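Local coordinates for protein glucokinase (Leishmania braziliensis MHOM/BR/75/M2904, PDB 6EDI) that probably phosphorylates glucose with ATP, as a glucokinase of the actin-like ATPase superfamily, at residues L284-N287 with Y288-K292; E20-L23 with E24-A27; L146-K149 with G150-L154. All blocks are in the same frame, centred on the assembly; numbering follows the deposited sequence.

Contact 1 (L284-N287 with Y288-K292); sequences LEFN and YAYAK
Phe286 and Tyr290 stand one turn apart on the last part of helix 281-292 and meet along one flank of it. Each ring is swung anti to its own backbone N (chi1 175° for Phe286), which sends both out on the same side, toward helix 245-259. Their planes lie near parallel, 27° apart, but are slid so far that the rings barely overlap, with centroids 5.9 Å from each other. The touch is between the CZ end of Phe286 and CD1 of Tyr290, at 4.1 Å. Beneath the rings the backbone is tighter. Tyr290 N gives a nearly straight bond of 2.9 Å to Phe286 O, and Tyr290 CB sits 3.3 Å from that same oxygen. Leu284 O takes Tyr288 N at 3.0 Å, whereas Ala289 N reaches Glu285 O only weakly, at 3.4 Å.

The buried polar side chains find partners on several sides: Asn287 bonds Tyr250 through OD1 and the carbonyl of Ala322 through ND2, and the Tyr288 hydroxyl bonds Asp316. Toward the end of the helix the contact thins out. Ala291, exposed, adds a 2.9 Å bond from its N to Asn287 O, bent to 137° at the hydrogen. Backbone bonding therefore supplies most of the local grip, while the two rings add modest apolar contact and the polar side chains serve to join this helix to its neighbours.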
# COMPACT_ATOMS: atom_id res chain seq x y z
N LEU A 284 9.20 22.16 -11.32
CA LEU A 284 9.31 23.53 -10.82
C LEU A 284 9.87 24.45 -11.92
O LEU A 284 9.39 25.57 -12.12
CB LEU A 284 10.19 23.61 -9.57
CG LEU A 284 10.32 25.05 -9.08
CD1 LEU A 284 8.94 25.62 -8.74
CD2 LEU A 284 11.26 25.15 -7.90
N GLU A 285 10.87 23.95 -12.63
CA GLU A 285 11.44 24.68 -13.76
C GLU A 285 10.42 24.89 -14.88
O GLU A 285 10.38 25.96 -15.50
CB GLU A 285 12.69 23.96 -14.27
CG GLU A 285 13.79 23.90 -13.20
CD GLU A 285 15.04 23.17 -13.63
OE1 GLU A 285 15.09 22.70 -14.78
OE2 GLU A 285 15.97 23.07 -12.79
N PHE A 286 9.58 23.88 -15.12
CA PHE A 286 8.51 24.03 -16.10
C PHE A 286 7.48 25.04 -15.62
O PHE A 286 6.96 25.85 -16.40
CB PHE A 286 7.83 22.69 -16.37
CG PHE A 286 6.64 22.80 -17.27
CD1 PHE A 286 6.82 22.83 -18.65
CD2 PHE A 286 5.36 22.89 -16.75
CE1 PHE A 286 5.73 22.95 -19.50
CE2 PHE A 286 4.26 23.00 -17.59
CZ PHE A 286 4.44 23.04 -18.98
N ASN A 287 7.15 24.97 -14.33
CA ASN A 287 6.18 25.88 -13.76
C ASN A 287 6.58 27.34 -13.93
O ASN A 287 5.73 28.20 -14.20
CB ASN A 287 5.95 25.55 -12.29
CG ASN A 287 5.01 24.37 -12.12
OD1 ASN A 287 4.62 23.74 -13.11
ND2 ASN A 287 4.64 24.07 -10.87
N TYR A 288 7.87 27.60 -13.80
CA TYR A 288 8.37 28.95 -13.93
C TYR A 288 8.13 29.50 -15.33
O TYR A 288 7.57 30.58 -15.50
CB TYR A 288 9.86 29.02 -13.59
CG TYR A 288 10.39 30.43 -13.56
CD1 TYR A 288 9.97 31.32 -12.58
CD2 TYR A 288 11.29 30.88 -14.51
CE1 TYR A 288 10.44 32.63 -12.54
CE2 TYR A 288 11.78 32.18 -14.47
CZ TYR A 288 11.35 33.05 -13.49
OH TYR A 288 11.83 34.34 -13.47
N ALA A 289 8.56 28.75 -16.34
CA ALA A 289 8.29 29.10 -17.72
C ALA A 289 6.79 29.30 -17.92
O ALA A 289 6.35 30.35 -18.39
CB ALA A 289 8.82 28.05 -18.66
N TYR A 290 6.01 28.30 -17.51
CA TYR A 290 4.56 28.33 -17.68
C TYR A 290 3.92 29.59 -17.10
O TYR A 290 2.97 30.12 -17.65
CB TYR A 290 3.93 27.05 -17.09
CG TYR A 290 2.44 26.87 -17.38
CD1 TYR A 290 2.02 26.29 -18.58
CD2 TYR A 290 1.47 27.24 -16.46
CE1 TYR A 290 0.67 26.11 -18.85
CE2 TYR A 290 0.13 27.06 -16.71
CZ TYR A 290 -0.27 26.50 -17.91
OH TYR A 290 -1.60 26.32 -18.17
N ALA A 291 4.46 30.09 -15.98
CA ALA A 291 3.86 31.25 -15.32
C ALA A 291 4.30 32.58 -15.95
O ALA A 291 3.60 33.58 -15.85
CB ALA A 291 4.15 31.25 -13.84
N LYS A 292 5.48 32.58 -16.56
CA LYS A 292 6.00 33.80 -17.20
C LYS A 292 5.38 34.00 -18.57
O LYS A 292 4.81 35.06 -18.88
CB LYS A 292 7.52 33.74 -17.33
CG LYS A 292 8.25 34.58 -16.28
CD LYS A 292 9.71 34.85 -16.65
CE LYS A 292 9.84 35.77 -17.85
NZ LYS A 292 11.25 36.18 -18.09

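Contact 2 (E20-L23 with E24-A27)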
# COMPACT_ATOMS: atom_id res chain seq x y z
N GLU A 20 30.58 11.01 11.76
CA GLU A 20 31.29 10.31 10.71
C GLU A 20 32.73 10.16 11.18
O GLU A 20 33.31 11.11 11.68
CB GLU A 20 31.23 11.10 9.41
CG GLU A 20 32.05 10.49 8.29
CD GLU A 20 32.04 11.34 7.04
OE1 GLU A 20 31.05 12.08 6.82
OE2 GLU A 20 33.04 11.27 6.29
N ILE A 21 33.29 8.96 11.04
CA ILE A 21 34.66 8.69 11.48
C ILE A 21 35.44 7.97 10.41
O ILE A 21 34.88 7.28 9.55
CB ILE A 21 34.69 7.82 12.75
CG1 ILE A 21 33.90 6.53 12.53
CG2 ILE A 21 34.15 8.58 13.95
CD1 ILE A 21 34.23 5.45 13.52
N ALA A 22 36.76 8.11 10.45
CA ALA A 22 37.62 7.32 9.59
C ALA A 22 37.52 5.86 9.99
O ALA A 22 37.35 5.57 11.17
CB ALA A 22 39.07 7.79 9.71
N LEU A 23 37.63 4.95 9.03
CA LEU A 23 37.58 3.52 9.36
C LEU A 23 38.58 3.13 10.45
O LEU A 23 38.28 2.30 11.33
CB LEU A 23 37.79 2.65 8.13
CG LEU A 23 38.10 1.17 8.36
CD1 LEU A 23 36.96 0.46 9.08
CD2 LEU A 23 38.37 0.48 7.05
N GLU A 24 39.77 3.73 10.41
CA GLU A 24 40.80 3.42 11.39
C GLU A 24 40.38 3.82 12.80
O GLU A 24 40.86 3.25 13.79
CB GLU A 24 42.13 4.09 10.99
CG GLU A 24 42.62 3.76 9.58
CD GLU A 24 41.79 4.43 8.46
OE1 GLU A 24 41.39 5.61 8.62
OE2 GLU A 24 41.53 3.76 7.44
N GLN A 25 39.46 4.78 12.91
CA GLN A 25 39.01 5.29 14.20
C GLN A 25 37.80 4.54 14.76
O GLN A 25 37.27 4.94 15.80
CB GLN A 25 38.61 6.77 14.11
CG GLN A 25 39.69 7.75 13.69
CD GLN A 25 39.10 9.13 13.40
OE1 GLN A 25 38.20 9.28 12.56
NE2 GLN A 25 39.59 10.15 14.12
N LEU A 26 37.35 3.49 14.09
CA LEU A 26 36.11 2.80 14.49
C LEU A 26 36.16 2.21 15.90
O LEU A 26 35.35 2.59 16.75
CB LEU A 26 35.69 1.73 13.46
CG LEU A 26 34.44 0.90 13.78
CD1 LEU A 26 33.22 1.79 13.97
CD2 LEU A 26 34.17 -0.14 12.71
N ALA A 27 37.08 1.30 16.16
CA ALA A 27 37.12 0.65 17.47
C ALA A 27 37.36 1.69 18.57
O ALA A 27 36.77 1.65 19.64
CB ALA A 27 38.19 -0.40 17.50
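Gln25 folds back on Ala22 and engages both ends of that residue's backbone. Its side-chain oxygen OE1 receives Ala22 N at 2.8 Å, the N-H lying in the plane of the amide carbonyl. In return, Gln25 N donates to Ala22 O, again at 2.8 Å, but from well above that carbonyl's plane. The side chain leaves anti to its own carbonyl carbon (chi1 -61°) and then runs extended, which carries the amide alongside Ala22, whose CB lies 3.3 Å from OE1.

Leu23 forms the bend itself. Its carbonyl oxygen accepts Leu26 N at 3.1 Å; like Gln25 N to Ala22 O, this bond links residues three apart, so the chain coils tightly as it passes from strand 16-20 into helix 26-32. The Leu23 side chain turns to strand 67-75, where it packs on Val72 and Phe74.

Glu24 takes the outer side of the turn. A bend at chi2 (72°) curls its carboxylate back along the preceding residues, placing OE1 3.4 Å from Ala22 CB, a polar oxygen against a methyl. Ile21 CD1 presses against Leu26, lying a tight 3.4 Å from Leu26 CA and 3.8 Å from Leu26 CD1, while Leu26 itself is buried against Val91 and Leu95 of helix 84-98.

Glu24 and Gln25 are thus exposed, whereas Leu26 is buried and Ile21 and Leu23 are partly covered by strand 67-75; the carboxylate of Glu24, close to the beginning of a helix, would probably interact favourably with its dipole.

Contact 3 (L146-K149 with G150-L154)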
# COMPACT_ATOMS: atom_id res chain seq x y z
N LEU A 146 27.31 -8.87 10.24
CA LEU A 146 26.74 -7.53 10.13
C LEU A 146 25.28 -7.59 9.71
O LEU A 146 24.51 -6.68 9.98
CB LEU A 146 27.53 -6.65 9.14
CG LEU A 146 28.98 -6.42 9.55
CD1 LEU A 146 29.69 -5.47 8.60
CD2 LEU A 146 29.05 -5.89 10.98
N PHE A 147 24.91 -8.69 9.05
CA PHE A 147 23.54 -8.84 8.57
C PHE A 147 22.97 -10.19 8.97
O PHE A 147 23.00 -11.14 8.17
CB PHE A 147 23.47 -8.63 7.06
CG PHE A 147 23.99 -7.29 6.62
CD1 PHE A 147 25.34 -7.10 6.33
CD2 PHE A 147 23.12 -6.20 6.53
CE1 PHE A 147 25.82 -5.85 5.94
CE2 PHE A 147 23.59 -4.95 6.14
CZ PHE A 147 24.94 -4.78 5.85
N PRO A 148 22.45 -10.28 10.21
CA PRO A 148 22.01 -11.56 10.76
C PRO A 148 20.91 -12.20 9.94
O PRO A 148 20.04 -11.49 9.41
CB PRO A 148 21.49 -11.19 12.16
CG PRO A 148 22.24 -9.97 12.54
CD PRO A 148 22.38 -9.20 11.22
N LYS A 149 20.99 -13.52 9.82
CA LYS A 149 20.00 -14.30 9.10
C LYS A 149 18.62 -13.97 9.63
O LYS A 149 18.43 -13.92 10.84
CB LYS A 149 20.30 -15.80 9.29
CG LYS A 149 19.16 -16.72 8.84
CD LYS A 149 19.45 -18.18 9.18
CE LYS A 149 18.22 -19.07 8.95
NZ LYS A 149 18.48 -20.51 9.24
N GLY A 150 17.67 -13.72 8.73
CA GLY A 150 16.30 -13.48 9.13
C GLY A 150 16.07 -12.16 9.85
O GLY A 150 14.99 -11.90 10.37
N ARG A 151 17.08 -11.30 9.85
CA ARG A 151 16.99 -10.03 10.55
C ARG A 151 17.59 -8.92 9.70
O ARG A 151 18.08 -7.92 10.22
CB ARG A 151 17.71 -10.10 11.89
CG ARG A 151 17.19 -11.17 12.87
CD ARG A 151 17.38 -10.68 14.30
NE ARG A 151 16.24 -10.87 15.21
CZ ARG A 151 14.95 -10.66 14.91
NH1 ARG A 151 14.55 -10.27 13.71
NH2 ARG A 151 14.04 -10.86 15.85
N SER A 152 17.55 -9.09 8.38
CA SER A 152 18.25 -8.19 7.47
C SER A 152 17.49 -7.93 6.16
O SER A 152 16.75 -8.79 5.68
CB SER A 152 19.64 -8.75 7.16
OG SER A 152 20.37 -8.90 8.36
N ALA A 153 17.68 -6.76 5.58
CA ALA A 153 16.95 -6.43 4.36
C ALA A 153 17.66 -5.34 3.60
O ALA A 153 18.33 -4.49 4.21
CB ALA A 153 15.54 -5.97 4.68
N LEU A 154 17.50 -5.35 2.29
CA LEU A 154 17.79 -4.19 1.48
C LEU A 154 16.54 -3.32 1.52
O LEU A 154 15.43 -3.82 1.45
CB LEU A 154 18.11 -4.58 0.04
CG LEU A 154 19.29 -5.53 -0.13
CD1 LEU A 154 19.46 -5.93 -1.58
CD2 LEU A 154 20.54 -4.88 0.41
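A type II beta turn, Pro148 to Arg151, reverses the chain just before strand 152-156, and Ser152 at the start of that strand reaches back to fasten it. Both fastenings fall on one atom. Pro148 O accepts Arg151 N at 3.0 Å, the bond that closes the turn, and Ser152 OG at 2.8 Å; the two donors come from opposite faces of the carbonyl plane. The serine hydroxyl gets there because OG lies anti to its own carbonyl carbon (chi1 -59°), which turns it back to the Pro148 carbonyl. Gly150 takes the third position with positive phi (71°), the usual place for glycine in a type II turn.

The strand so introduced is, within this chain, an edge of the six-stranded mixed sheet of an actin-like ATPase lobe. It runs parallel to strand 110-117, joined to it by backbone hydrogen bonding of Ala153 with Val115. Val224 of the second subunit packs on Ala153.

Ser152 OG sits at the edge of the Phe147 ring, near its plane, and 3.4 Å from Phe147 CB, while the ring itself meets Phe88 and Tyr142. Pro148 CB rests 3.9 Å from Arg151 CB, and the arginine chain bends away toward Leu411.

Overall arrangement
Contacts 2 and 3 belong to the same lobe and flank the same six-stranded sheet: contact 2 follows its edge strand 16-20, and contact 3 leads into the opposite edge strand, 152-156. They lie about 23 Å apart centre to centre and about 8 Å between nearest atoms, without touching, yet both pack on helix 84-98, contact 2 through Leu26 and contact 3 through Leu146 and Phe147. Contact 1 lies among helices of the other lobe, centre to centre about 46 Å from contact 2 and about 45 Å from contact 3, on the opposite side of the chain's centre from the latter. The enzyme was captured in an open conformation, and of the three only contact 3 touches the second subunit.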